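Side-chain contacts in aquaporin AqpM (Methanothermobacter marburgensis str. Marburg, PDB 2F2B), which forms a membrane channel through which water moves in either direction under osmotic drive, and also gives a transient rise in initial glycerol flux: residues T5-A10 and G97-P102; M147-V152 and T188-I193; A165-A170 and L238-L243; P206-M211 and D217-Y222. One frame throughout, in Å; residues are numbered along the deposited sequence.

Interaction 1. Residues T5-A10 and G97-P102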
loop_
_atom_site.group_PDB
_atom_site.type_symbol
_atom_site.label_atom_id
_atom_site.label_comp_id
_atom_site.label_asym_id
_atom_site.label_seq_id
_atom_site.Cartn_x
_atom_site.Cartn_y
_atom_site.Cartn_z
ATOM N N THR A 5 -29.893 -11.597 15.511
ATOM C CA THR A 5 -30.004 -10.213 15.955
ATOM C C THR A 5 -28.618 -9.574 16.042
ATOM O O THR A 5 -28.394 -8.485 15.515
ATOM C CB THR A 5 -30.686 -10.118 17.339
ATOM O OG1 THR A 5 -32.059 -10.511 17.217
ATOM C CG2 THR A 5 -30.620 -8.694 17.875
ATOM N N LYS A 6 -27.692 -10.258 16.702
ATOM C CA LYS A 6 -26.335 -9.740 16.842
ATOM C C LYS A 6 -25.598 -9.726 15.506
ATOM O O LYS A 6 -24.785 -8.834 15.248
ATOM C CB LYS A 6 -25.566 -10.567 17.872
ATOM C CG LYS A 6 -26.028 -10.298 19.300
ATOM C CD LYS A 6 -25.309 -11.175 20.306
ATOM C CE LYS A 6 -25.695 -10.787 21.728
ATOM N NZ LYS A 6 -25.051 -11.674 22.734
ATOM N N ARG A 7 -25.879 -10.708 14.657
ATOM C CA ARG A 7 -25.234 -10.765 13.352
ATOM C C ARG A 7 -25.718 -9.625 12.461
ATOM O O ARG A 7 -24.946 -9.078 11.674
ATOM C CB ARG A 7 -25.476 -12.128 12.698
ATOM C CG ARG A 7 -24.609 -13.221 13.314
ATOM C CD ARG A 7 -24.680 -14.526 12.552
ATOM N NE ARG A 7 -25.937 -15.236 12.773
ATOM C CZ ARG A 7 -26.783 -15.571 11.807
ATOM N NH1 ARG A 7 -26.509 -15.255 10.547
ATOM N NH2 ARG A 7 -27.895 -16.239 12.095
ATOM N N CYS A 8 -26.989 -9.255 12.591
ATOM C CA CYS A 8 -27.523 -8.148 11.804
ATOM C C CYS A 8 -26.934 -6.835 12.318
ATOM O O CYS A 8 -26.666 -5.920 11.538
ATOM C CB CYS A 8 -29.051 -8.115 11.876
ATOM S SG CYS A 8 -29.848 -9.331 10.798
ATOM N N ILE A 9 -26.735 -6.739 13.628
ATOM C CA ILE A 9 -26.137 -5.535 14.195
ATOM C C ILE A 9 -24.712 -5.421 13.641
ATOM O O ILE A 9 -24.256 -4.332 13.289
ATOM C CB ILE A 9 -26.094 -5.594 15.740
ATOM C CG1 ILE A 9 -27.515 -5.513 16.302
ATOM C CG2 ILE A 9 -25.245 -4.447 16.287
ATOM C CD1 ILE A 9 -27.591 -5.731 17.810
ATOM N N ALA A 10 -24.022 -6.555 13.547
ATOM C CA ALA A 10 -22.661 -6.574 13.018
ATOM C C ALA A 10 -22.650 -6.136 11.551
ATOM O O ALA A 10 -21.778 -5.377 11.138
ATOM C CB ALA A 10 -22.060 -7.970 13.152
ATOM N N GLY A 97 -31.302 -18.802 2.593
ATOM C CA GLY A 97 -32.202 -17.831 1.999
ATOM C C GLY A 97 -33.030 -17.080 3.026
ATOM O O GLY A 97 -33.371 -15.916 2.822
ATOM N N ARG A 98 -33.348 -17.739 4.137
ATOM C CA ARG A 98 -34.148 -17.117 5.185
ATOM C C ARG A 98 -33.459 -15.934 5.866
ATOM O O ARG A 98 -34.115 -15.141 6.543
ATOM C CB ARG A 98 -34.530 -18.156 6.245
ATOM C CG ARG A 98 -33.344 -18.831 6.905
ATOM C CD ARG A 98 -33.791 -19.783 8.003
ATOM N NE ARG A 98 -32.657 -20.462 8.620
ATOM C CZ ARG A 98 -31.973 -21.449 8.051
ATOM N NH1 ARG A 98 -32.308 -21.887 6.845
ATOM N NH2 ARG A 98 -30.947 -21.994 8.687
ATOM N N GLU A 99 -32.146 -15.808 5.689
ATOM C CA GLU A 99 -31.410 -14.709 6.311
ATOM C C GLU A 99 -30.949 -13.648 5.311
ATOM O O GLU A 99 -30.340 -12.652 5.697
ATOM C CB GLU A 99 -30.192 -15.245 7.069
ATOM C CG GLU A 99 -30.514 -16.362 8.049
ATOM C CD GLU A 99 -29.346 -16.711 8.949
ATOM O OE1 GLU A 99 -28.189 -16.655 8.479
ATOM O OE2 GLU A 99 -29.585 -17.056 10.125
ATOM N N VAL A 100 -31.243 -13.860 4.032
ATOM C CA VAL A 100 -30.845 -12.908 2.999
ATOM C C VAL A 100 -31.467 -11.526 3.200
ATOM O O VAL A 100 -30.756 -10.519 3.234
ATOM C CB VAL A 100 -31.208 -13.432 1.589
ATOM C CG1 VAL A 100 -31.056 -12.318 0.554
ATOM C CG2 VAL A 100 -30.309 -14.604 1.232
ATOM N N VAL A 101 -32.789 -11.466 3.335
ATOM C CA VAL A 101 -33.447 -10.177 3.523
ATOM C C VAL A 101 -33.003 -9.480 4.813
ATOM O O VAL A 101 -32.755 -8.274 4.814
ATOM C CB VAL A 101 -34.986 -10.321 3.496
ATOM C CG1 VAL A 101 -35.644 -8.988 3.815
ATOM C CG2 VAL A 101 -35.427 -10.801 2.117
ATOM N N PRO A 102 -32.910 -10.221 5.931
ATOM C CA PRO A 102 -32.478 -9.595 7.185
ATOM C C PRO A 102 -31.100 -8.939 7.032
ATOM O O PRO A 102 -30.890 -7.808 7.470
ATOM C CB PRO A 102 -32.455 -10.766 8.160
ATOM C CG PRO A 102 -33.606 -11.598 7.683
ATOM C CD PRO A 102 -33.429 -11.580 6.176
#

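Interaction 2. Residues M147-V152 and T188-I193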
loop_
_atom_site.group_PDB
_atom_site.type_symbol
_atom_site.label_atom_id
_atom_site.label_comp_id
_atom_site.label_asym_id
_atom_site.label_seq_id
_atom_site.Cartn_x
_atom_site.Cartn_y
_atom_site.Cartn_z
ATOM N N MET A 147 -22.656 -0.348 -16.314
ATOM C CA MET A 147 -23.203 -1.637 -15.922
ATOM C C MET A 147 -22.151 -2.725 -16.132
ATOM O O MET A 147 -21.918 -3.554 -15.254
ATOM C CB MET A 147 -24.442 -1.953 -16.766
ATOM C CG MET A 147 -25.055 -3.314 -16.491
ATOM S SD MET A 147 -25.919 -3.360 -14.919
ATOM C CE MET A 147 -27.505 -2.662 -15.405
ATOM N N LEU A 148 -21.521 -2.722 -17.304
ATOM C CA LEU A 148 -20.498 -3.717 -17.611
ATOM C C LEU A 148 -19.342 -3.621 -16.618
ATOM O O LEU A 148 -18.808 -4.637 -16.181
ATOM C CB LEU A 148 -19.982 -3.531 -19.046
ATOM C CG LEU A 148 -18.913 -4.517 -19.537
ATOM C CD1 LEU A 148 -19.423 -5.946 -19.435
ATOM C CD2 LEU A 148 -18.542 -4.184 -20.981
ATOM N N ALA A 149 -18.962 -2.398 -16.256
ATOM C CA ALA A 149 -17.875 -2.192 -15.301
ATOM C C ALA A 149 -18.216 -2.809 -13.946
ATOM O O ALA A 149 -17.383 -3.484 -13.331
ATOM C CB ALA A 149 -17.592 -0.696 -15.141
ATOM N N GLU A 150 -19.442 -2.585 -13.481
ATOM C CA GLU A 150 -19.867 -3.133 -12.196
ATOM C C GLU A 150 -19.917 -4.663 -12.226
ATOM O O GLU A 150 -19.600 -5.319 -11.235
ATOM C CB GLU A 150 -21.226 -2.551 -11.796
ATOM C CG GLU A 150 -21.162 -1.059 -11.455
ATOM C CD GLU A 150 -20.383 -0.772 -10.170
ATOM O OE1 GLU A 150 -19.735 0.298 -10.081
ATOM O OE2 GLU A 150 -20.430 -1.610 -9.243
ATOM N N VAL A 151 -20.310 -5.239 -13.358
ATOM C CA VAL A 151 -20.347 -6.695 -13.461
ATOM C C VAL A 151 -18.937 -7.280 -13.360
ATOM O O VAL A 151 -18.697 -8.206 -12.579
ATOM C CB VAL A 151 -20.975 -7.164 -14.800
ATOM C CG1 VAL A 151 -20.803 -8.682 -14.954
ATOM C CG2 VAL A 151 -22.452 -6.814 -14.831
ATOM N N VAL A 152 -18.004 -6.746 -14.146
ATOM C CA VAL A 152 -16.630 -7.252 -14.136
ATOM C C VAL A 152 -15.967 -7.023 -12.779
ATOM O O VAL A 152 -15.310 -7.915 -12.236
ATOM C CB VAL A 152 -15.780 -6.587 -15.249
ATOM C CG1 VAL A 152 -14.356 -7.155 -15.234
ATOM C CG2 VAL A 152 -16.427 -6.836 -16.611
ATOM N N THR A 188 -9.328 1.434 -7.988
ATOM C CA THR A 188 -8.272 2.176 -8.664
ATOM C C THR A 188 -8.504 2.176 -10.177
ATOM O O THR A 188 -8.330 3.198 -10.842
ATOM C CB THR A 188 -6.885 1.572 -8.336
ATOM O OG1 THR A 188 -6.687 1.596 -6.918
ATOM C CG2 THR A 188 -5.770 2.372 -9.004
ATOM N N THR A 189 -8.925 1.035 -10.712
ATOM C CA THR A 189 -9.168 0.910 -12.148
ATOM C C THR A 189 -10.519 1.456 -12.617
ATOM O O THR A 189 -10.589 2.242 -13.564
ATOM C CB THR A 189 -9.099 -0.570 -12.596
ATOM O OG1 THR A 189 -7.822 -1.124 -12.247
ATOM C CG2 THR A 189 -9.289 -0.683 -14.115
ATOM N N LEU A 190 -11.582 1.035 -11.941
ATOM C CA LEU A 190 -12.953 1.398 -12.312
ATOM C C LEU A 190 -13.577 2.637 -11.666
ATOM O O LEU A 190 -14.678 3.041 -12.047
ATOM C CB LEU A 190 -13.861 0.187 -12.052
ATOM C CG LEU A 190 -14.228 -0.798 -13.175
ATOM C CD1 LEU A 190 -13.245 -0.738 -14.323
ATOM C CD2 LEU A 190 -14.333 -2.198 -12.596
ATOM N N GLY A 191 -12.889 3.237 -10.704
ATOM C CA GLY A 191 -13.435 4.406 -10.038
ATOM C C GLY A 191 -13.868 5.514 -10.983
ATOM O O GLY A 191 -14.974 6.045 -10.860
ATOM N N ASN A 192 -13.006 5.853 -11.936
ATOM C CA ASN A 192 -13.303 6.930 -12.876
ATOM C C ASN A 192 -14.202 6.513 -14.039
ATOM O O ASN A 192 -14.367 7.263 -15.006
ATOM C CB ASN A 192 -12.005 7.529 -13.420
ATOM C CG ASN A 192 -12.073 9.042 -13.553
ATOM O OD1 ASN A 192 -11.636 9.771 -12.667
ATOM N ND2 ASN A 192 -12.641 9.518 -14.656
ATOM N N ILE A 193 -14.778 5.320 -13.952
ATOM C CA ILE A 193 -15.686 4.851 -14.992
ATOM C C ILE A 193 -17.110 4.806 -14.440
ATOM O O ILE A 193 -17.989 5.525 -14.920
ATOM C CB ILE A 193 -15.274 3.453 -15.522
ATOM C CG1 ILE A 193 -13.911 3.556 -16.221
ATOM C CG2 ILE A 193 -16.314 2.935 -16.510
ATOM C CD1 ILE A 193 -13.386 2.242 -16.762
#

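Interaction 3. Residues A165-A170 and L238-L243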
loop_
_atom_site.group_PDB
_atom_site.type_symbol
_atom_site.label_atom_id
_atom_site.label_comp_id
_atom_site.label_asym_id
_atom_site.label_seq_id
_atom_site.Cartn_x
_atom_site.Cartn_y
_atom_site.Cartn_z
ATOM N N ALA A 165 -12.211 -16.968 1.269
ATOM C CA ALA A 165 -13.052 -16.980 2.464
ATOM C C ALA A 165 -14.038 -18.144 2.538
ATOM O O ALA A 165 -14.326 -18.647 3.626
ATOM C CB ALA A 165 -13.809 -15.661 2.580
ATOM N N VAL A 166 -14.552 -18.566 1.388
ATOM C CA VAL A 166 -15.529 -19.654 1.337
ATOM C C VAL A 166 -14.897 -21.038 1.236
ATOM O O VAL A 166 -15.249 -21.947 1.995
ATOM C CB VAL A 166 -16.501 -19.457 0.144
ATOM C CG1 VAL A 166 -17.500 -20.615 0.071
ATOM C CG2 VAL A 166 -17.244 -18.139 0.300
ATOM N N ASP A 167 -13.962 -21.195 0.305
ATOM C CA ASP A 167 -13.295 -22.474 0.090
ATOM C C ASP A 167 -12.610 -23.008 1.344
ATOM O O ASP A 167 -11.833 -22.309 1.993
ATOM C CB ASP A 167 -12.259 -22.352 -1.027
ATOM C CG ASP A 167 -11.918 -23.692 -1.647
ATOM O OD1 ASP A 167 -12.590 -24.075 -2.623
ATOM O OD2 ASP A 167 -10.995 -24.365 -1.152
ATOM N N GLU A 168 -12.895 -24.263 1.670
ATOM C CA GLU A 168 -12.318 -24.917 2.838
ATOM C C GLU A 168 -10.794 -25.051 2.778
ATOM O O GLU A 168 -10.150 -25.276 3.800
ATOM C CB GLU A 168 -12.952 -26.302 3.014
ATOM C CG GLU A 168 -13.343 -26.965 1.699
ATOM C CD GLU A 168 -14.539 -26.288 1.041
ATOM O OE1 GLU A 168 -14.831 -26.591 -0.135
ATOM O OE2 GLU A 168 -15.189 -25.454 1.706
ATOM N N ARG A 169 -10.220 -24.909 1.588
ATOM C CA ARG A 169 -8.773 -25.025 1.418
ATOM C C ARG A 169 -8.057 -23.684 1.580
ATOM O O ARG A 169 -6.828 -23.627 1.597
ATOM C CB ARG A 169 -8.455 -25.591 0.033
ATOM C CG ARG A 169 -9.212 -26.862 -0.312
ATOM C CD ARG A 169 -9.169 -27.132 -1.810
ATOM N NE ARG A 169 -9.565 -25.955 -2.581
ATOM C CZ ARG A 169 -9.846 -25.967 -3.880
ATOM N NH1 ARG A 169 -9.781 -27.100 -4.565
ATOM N NH2 ARG A 169 -10.184 -24.844 -4.500
ATOM N N ALA A 170 -8.829 -22.611 1.703
ATOM C CA ALA A 170 -8.267 -21.268 1.841
ATOM C C ALA A 170 -7.342 -21.117 3.046
ATOM O O ALA A 170 -7.650 -21.593 4.142
ATOM C CB ALA A 170 -9.396 -20.244 1.925
ATOM N N LEU A 238 -21.023 -18.999 -9.413
ATOM C CA LEU A 238 -21.313 -20.153 -10.263
ATOM C C LEU A 238 -20.071 -20.636 -11.012
ATOM O O LEU A 238 -19.876 -21.838 -11.199
ATOM C CB LEU A 238 -22.420 -19.802 -11.261
ATOM C CG LEU A 238 -23.798 -19.558 -10.635
ATOM C CD1 LEU A 238 -24.763 -19.052 -11.689
ATOM C CD2 LEU A 238 -24.310 -20.844 -10.010
ATOM N N THR A 239 -19.235 -19.694 -11.435
ATOM C CA THR A 239 -18.005 -20.017 -12.148
ATOM C C THR A 239 -17.037 -20.754 -11.225
ATOM O O THR A 239 -16.432 -21.752 -11.614
ATOM C CB THR A 239 -17.314 -18.740 -12.678
ATOM O OG1 THR A 239 -18.163 -18.102 -13.638
ATOM C CG2 THR A 239 -15.983 -19.079 -13.333
ATOM N N TYR A 240 -16.895 -20.265 -9.996
ATOM C CA TYR A 240 -15.991 -20.902 -9.049
ATOM C C TYR A 240 -16.457 -22.326 -8.761
ATOM O O TYR A 240 -15.653 -23.258 -8.725
ATOM C CB TYR A 240 -15.930 -20.103 -7.747
ATOM C CG TYR A 240 -14.859 -20.587 -6.803
ATOM C CD1 TYR A 240 -15.133 -21.564 -5.842
ATOM C CD2 TYR A 240 -13.556 -20.098 -6.895
ATOM C CE1 TYR A 240 -14.132 -22.040 -4.998
ATOM C CE2 TYR A 240 -12.549 -20.569 -6.058
ATOM C CZ TYR A 240 -12.843 -21.538 -5.116
ATOM O OH TYR A 240 -11.847 -22.014 -4.297
ATOM N N GLN A 241 -17.761 -22.481 -8.558
ATOM C CA GLN A 241 -18.360 -23.782 -8.279
ATOM C C GLN A 241 -18.058 -24.756 -9.415
ATOM O O GLN A 241 -17.753 -25.926 -9.182
ATOM C CB GLN A 241 -19.875 -23.616 -8.111
ATOM C CG GLN A 241 -20.626 -24.876 -7.711
ATOM C CD GLN A 241 -22.120 -24.632 -7.572
ATOM O OE1 GLN A 241 -22.799 -24.289 -8.540
ATOM N NE2 GLN A 241 -22.636 -24.800 -6.360
ATOM N N TYR A 242 -18.144 -24.262 -10.646
ATOM C CA TYR A 242 -17.881 -25.075 -11.828
ATOM C C TYR A 242 -16.419 -25.512 -11.912
ATOM O O TYR A 242 -16.125 -26.693 -12.101
ATOM C CB TYR A 242 -18.258 -24.291 -13.089
ATOM C CG TYR A 242 -17.703 -24.873 -14.371
ATOM C CD1 TYR A 242 -18.166 -26.092 -14.870
ATOM C CD2 TYR A 242 -16.701 -24.210 -15.076
ATOM C CE1 TYR A 242 -17.640 -26.635 -16.044
ATOM C CE2 TYR A 242 -16.169 -24.742 -16.246
ATOM C CZ TYR A 242 -16.641 -25.952 -16.725
ATOM O OH TYR A 242 -16.111 -26.472 -17.886
ATOM N N LEU A 243 -15.505 -24.555 -11.770
ATOM C CA LEU A 243 -14.073 -24.839 -11.844
ATOM C C LEU A 243 -13.573 -25.807 -10.776
ATOM O O LEU A 243 -12.636 -26.571 -11.016
ATOM C CB LEU A 243 -13.271 -23.534 -11.756
ATOM C CG LEU A 243 -13.444 -22.542 -12.908
ATOM C CD1 LEU A 243 -12.640 -21.275 -12.617
ATOM C CD2 LEU A 243 -12.985 -23.180 -14.219
#

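Interaction 4. Residues P206-M211 and D217-Y222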
loop_
_atom_site.group_PDB
_atom_site.type_symbol
_atom_site.label_atom_id
_atom_site.label_comp_id
_atom_site.label_asym_id
_atom_site.label_seq_id
_atom_site.Cartn_x
_atom_site.Cartn_y
_atom_site.Cartn_z
ATOM N N PRO A 206 -25.177 6.840 0.204
ATOM C CA PRO A 206 -24.862 8.164 -0.340
ATOM C C PRO A 206 -26.011 8.732 -1.183
ATOM O O PRO A 206 -26.289 9.928 -1.131
ATOM C CB PRO A 206 -23.605 7.898 -1.164
ATOM C CG PRO A 206 -22.924 6.822 -0.367
ATOM C CD PRO A 206 -24.075 5.893 -0.049
ATOM N N TYR A 207 -26.669 7.876 -1.961
ATOM C CA TYR A 207 -27.792 8.322 -2.790
ATOM C C TYR A 207 -28.885 8.928 -1.915
ATOM O O TYR A 207 -29.398 10.009 -2.208
ATOM C CB TYR A 207 -28.376 7.148 -3.583
ATOM C CG TYR A 207 -27.742 6.908 -4.940
ATOM C CD1 TYR A 207 -26.397 7.208 -5.179
ATOM C CD2 TYR A 207 -28.486 6.350 -5.979
ATOM C CE1 TYR A 207 -25.815 6.957 -6.426
ATOM C CE2 TYR A 207 -27.918 6.094 -7.219
ATOM C CZ TYR A 207 -26.585 6.398 -7.439
ATOM O OH TYR A 207 -26.031 6.141 -8.673
ATOM N N LEU A 208 -29.238 8.224 -0.844
ATOM C CA LEU A 208 -30.280 8.692 0.068
ATOM C C LEU A 208 -29.917 10.031 0.704
ATOM O O LEU A 208 -30.704 10.982 0.668
ATOM C CB LEU A 208 -30.533 7.654 1.165
ATOM C CG LEU A 208 -31.616 8.000 2.196
ATOM C CD1 LEU A 208 -32.944 8.217 1.482
ATOM C CD2 LEU A 208 -31.740 6.883 3.224
ATOM N N ASN A 209 -28.723 10.114 1.279
ATOM C CA ASN A 209 -28.299 11.347 1.917
ATOM C C ASN A 209 -28.076 12.501 0.940
ATOM O O ASN A 209 -28.332 13.659 1.282
ATOM C CB ASN A 209 -27.054 11.094 2.771
ATOM C CG ASN A 209 -27.369 10.283 4.021
ATOM O OD1 ASN A 209 -27.399 9.050 3.994
ATOM N ND2 ASN A 209 -27.634 10.978 5.115
ATOM N N ASP A 210 -27.611 12.201 -0.272
ATOM C CA ASP A 210 -27.408 13.250 -1.269
ATOM C C ASP A 210 -28.756 13.861 -1.636
ATOM O O ASP A 210 -28.868 15.068 -1.859
ATOM C CB ASP A 210 -26.757 12.697 -2.541
ATOM C CG ASP A 210 -25.245 12.646 -2.451
ATOM O OD1 ASP A 210 -24.675 13.379 -1.619
ATOM O OD2 ASP A 210 -24.627 11.887 -3.228
ATOM N N MET A 211 -29.775 13.014 -1.707
ATOM C CA MET A 211 -31.116 13.469 -2.044
ATOM C C MET A 211 -31.662 14.387 -0.956
ATOM O O MET A 211 -32.183 15.465 -1.242
ATOM C CB MET A 211 -32.044 12.265 -2.216
ATOM C CG MET A 211 -33.522 12.618 -2.266
ATOM S SD MET A 211 -34.561 11.154 -2.419
ATOM C CE MET A 211 -34.599 10.579 -0.729
ATOM N N ASP A 217 -30.575 14.078 -7.107
ATOM C CA ASP A 217 -31.369 12.891 -7.402
ATOM C C ASP A 217 -30.619 11.988 -8.385
ATOM O O ASP A 217 -30.604 12.243 -9.589
ATOM C CB ASP A 217 -32.713 13.337 -7.990
ATOM C CG ASP A 217 -33.608 12.179 -8.382
ATOM O OD1 ASP A 217 -33.263 11.006 -8.117
ATOM O OD2 ASP A 217 -34.677 12.460 -8.963
ATOM N N LEU A 218 -30.002 10.933 -7.863
ATOM C CA LEU A 218 -29.234 10.001 -8.688
ATOM C C LEU A 218 -29.934 8.650 -8.850
ATOM O O LEU A 218 -29.400 7.741 -9.487
ATOM C CB LEU A 218 -27.852 9.772 -8.059
ATOM C CG LEU A 218 -26.969 10.999 -7.809
ATOM C CD1 LEU A 218 -25.780 10.616 -6.928
ATOM C CD2 LEU A 218 -26.494 11.567 -9.136
ATOM N N TRP A 219 -31.132 8.527 -8.288
ATOM C CA TRP A 219 -31.874 7.271 -8.336
ATOM C C TRP A 219 -32.076 6.653 -9.715
ATOM O O TRP A 219 -32.263 5.444 -9.836
ATOM C CB TRP A 219 -33.219 7.441 -7.630
ATOM C CG TRP A 219 -33.054 7.729 -6.171
ATOM C CD1 TRP A 219 -33.313 8.907 -5.531
ATOM C CD2 TRP A 219 -32.559 6.828 -5.172
ATOM N NE1 TRP A 219 -33.009 8.795 -4.193
ATOM C CE2 TRP A 219 -32.545 7.530 -3.946
ATOM C CE3 TRP A 219 -32.126 5.495 -5.194
ATOM C CZ2 TRP A 219 -32.114 6.943 -2.752
ATOM C CZ3 TRP A 219 -31.698 4.912 -4.005
ATOM C CH2 TRP A 219 -31.697 5.637 -2.801
ATOM N N ASN A 220 -32.032 7.478 -10.752
ATOM C CA ASN A 220 -32.199 6.991 -12.114
ATOM C C ASN A 220 -31.037 6.083 -12.528
ATOM O O ASN A 220 -31.136 5.339 -13.504
ATOM C CB ASN A 220 -32.320 8.186 -13.061
ATOM C CG ASN A 220 -31.564 9.402 -12.556
ATOM O OD1 ASN A 220 -30.336 9.460 -12.620
ATOM N ND2 ASN A 220 -32.298 10.378 -12.029
ATOM N N TYR A 221 -29.946 6.137 -11.769
ATOM C CA TYR A 221 -28.766 5.321 -12.053
ATOM C C TYR A 221 -28.662 4.116 -11.122
ATOM O O TYR A 221 -27.853 3.212 -11.353
ATOM C CB TYR A 221 -27.486 6.146 -11.881
ATOM C CG TYR A 221 -27.340 7.329 -12.807
ATOM C CD1 TYR A 221 -27.202 7.153 -14.184
ATOM C CD2 TYR A 221 -27.301 8.628 -12.301
ATOM C CE1 TYR A 221 -27.024 8.244 -15.037
ATOM C CE2 TYR A 221 -27.124 9.725 -13.142
ATOM C CZ TYR A 221 -26.985 9.525 -14.507
ATOM O OH TYR A 221 -26.796 10.608 -15.337
ATOM N N TYR A 222 -29.478 4.098 -10.073
ATOM C CA TYR A 222 -29.410 3.023 -9.092
ATOM C C TYR A 222 -29.478 1.594 -9.633
ATOM O O TYR A 222 -28.813 0.709 -9.094
ATOM C CB TYR A 222 -30.470 3.228 -7.997
ATOM C CG TYR A 222 -30.214 2.389 -6.760
ATOM C CD1 TYR A 222 -28.976 2.432 -6.112
ATOM C CD2 TYR A 222 -31.189 1.523 -6.258
ATOM C CE1 TYR A 222 -28.712 1.628 -5.003
ATOM C CE2 TYR A 222 -30.935 0.717 -5.146
ATOM C CZ TYR A 222 -29.692 0.774 -4.527
ATOM O OH TYR A 222 -29.422 -0.034 -3.447
HETATM O O HOH W 1 -29.680 10.798 -4.982
#

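Interaction 1. Residues T5-A10 and G97-P102
Arg7 grips Glu99 end-on with two nitrogens, one to each carboxylate oxygen. The NH2 arm is the shorter and straighter: Arg7 NH2 lies 2.7 Å from Glu99 OE2 with 175° at the hydrogen, on the syn side of that oxygen though tilted out of the carboxylate plane. The second arm runs 3.0 Å from Arg7 NH1 to Glu99 OE1 and reaches it from above that plane. Both acceptors stay close to the guanidinium plane, yet the groups are turned 34° apart, so the pair is bidentate but not coplanar. Beside it Cys8 SG rests 4.0 Å from Pro102 CB, a light apolar touch between helix 4-33 and the first turn of helix 100-122. A bend at chi3 (-74°) swings the guanidinium toward Glu99. Further out, Val2 O accepts from Arg7 NE and Tyr103 OH bonds to Arg7 NH1, fixing the rotation of the guanidinium. With all three nitrogens engaged on the predicted cytoplasmic side, the ion pair joins two helix starts and probably favours the ionised carboxylate.

Interaction 2. Residues M147-V152 and T188-I193
Leu190 reaches across to Ala149 on the neighbouring helix, and its side chain can be followed outward atom by atom. CB points toward 147-152 but stops short of it. At the branch point, Leu190 CG lies 3.9 Å from Ala149 CB, methine against methyl. Beyond it CD2 comes up beside the carbonyl oxygen, obliquely to the peptide plane, 3.4 Å from Ala149 O. Both chi1 (-96°) and chi2 (21°) are displaced from staggered values, and together they place CD2 there. The packing belongs to the transmembrane bundle of the aquaporin fold, here between helices 143-166 and 175-194, where a small alanine lets the backbones approach to 6.8 Å between the CA atoms of Ala149 and Leu190. Ile193 completes the apolar patch from one turn on: its CG2 branch is 4.1 Å from Ala149 CB, so the Ala149 methyl touches both Leu190 and Ile193. Helix 175-194 is kinked here; Ile193 N turns to Leu190 O, three residues back, and Ile193 also pairs through its backbone with Phe138. At the subunit interface, Phe20 of a neighbouring subunit packs against Leu190 and Val152.

Interaction 3. Residues A165-A170 and L238-L243
With chi1 at -171°, Tyr240 CG stands opposite the backbone N and the phenol extends from helix 224-243 toward the loop; Asp167 has its carboxylate likewise anti to the backbone N, which sets OD1 before the phenol. The hydroxyl donates to the acid, Tyr240 OH to Asp167 OD1 at 2.8 Å. That oxygen lies at the edge of the ring, near its plane, whereas the phenol oxygen sits well above the carboxylate plane; the two flat groups are 77° apart. The other carboxylate oxygen works within its own loop. Asp167 OD2 accepts from Arg169 N at 2.9 Å, which defines an Asx turn, and from Arg169 NE at 2.6 Å in a salt bridge bent to 130° at the hydrogen. These two donors reach OD2 from opposite faces of the carboxylate plane and hold the carboxylate in position for the tyrosine. A type I turn spans Asp167 to Ala170. Asp167 is where helix 143-166 gives way to that loop, so the contact ties its predicted cytoplasmic end to the last turns of helix 224-243. Ile159 and Met162 of helix 143-166 pack against the Tyr240 side chain, as does Ala72 of a neighbouring subunit.

Interaction 4. Residues P206-M211 and D217-Y222
The Tyr207 ring carries Leu218 CB over the centre of one face, 3.7 Å from its centroid, a CH-pi contact. Leu218 CD1 continues along that side to 3.7 Å from Tyr207 CE1. The edge of the same ring meets Trp219 CE3 and the backbone N of Tyr222. Toward Trp219 the pair is T-shaped: the edge of Tyr207 faces the six-membered ring, centroids 5.5 Å apart and planes at 85°. Tyr207 CB also sits over that indole face, 3.9 Å from the centroid and displaced toward the rim. At the indole edge Met211 SD lies 3.3 Å from Trp219 NE1, a weak N-H to sulfur hydrogen bond and a Met-aromatic contact; its CG stands opposite the backbone N (chi1 167°), sending the sulfur out to the indole. The contact packs 217-222, in the loop before helix 224-243, against helix 200-214, the short helix that starts within the second NPA motif and belongs to its pore-forming loop. An Asx turn shapes 217-222, Asp217 OD1 accepting from Trp219 N at 3.3 Å. A water bridges the backbones, donating to Tyr207 O and accepting from Leu218 N, each at 2.9 Å. Tyr222 closes the aromatic cluster, its ring oblique to that of Tyr207. The hydroxyls bond beyond the cluster, Tyr207 OH with Thr135 O and Tyr222 OH with Pro200 O of the NPA motif.

In the fold
The four contacts are spread over one aquaporin subunit, and within it none touches another. Interactions 1 and 3 lie toward the predicted cytoplasmic side, their centres 23 Å apart, and interaction 4 lies largely on the predicted extracellular side, 34 Å from interaction 3 and nested within the loop it closes. Interactions 2 and 3 share helix 143-166 at centres 24 Å apart. Interactions 2 and 4 come nearest, about 7 Å between closest atoms; helix 175-194 of the former ends before the second NPA motif, Asn199 to Ala201, and helix 200-214 of the latter starts within it. Interactions 1, 2 and 3 adjoin subunit interfaces: Lys6 meets Tyr242 of a neighbouring subunit, linking the segments of interactions 1 and 3 across the tetramer.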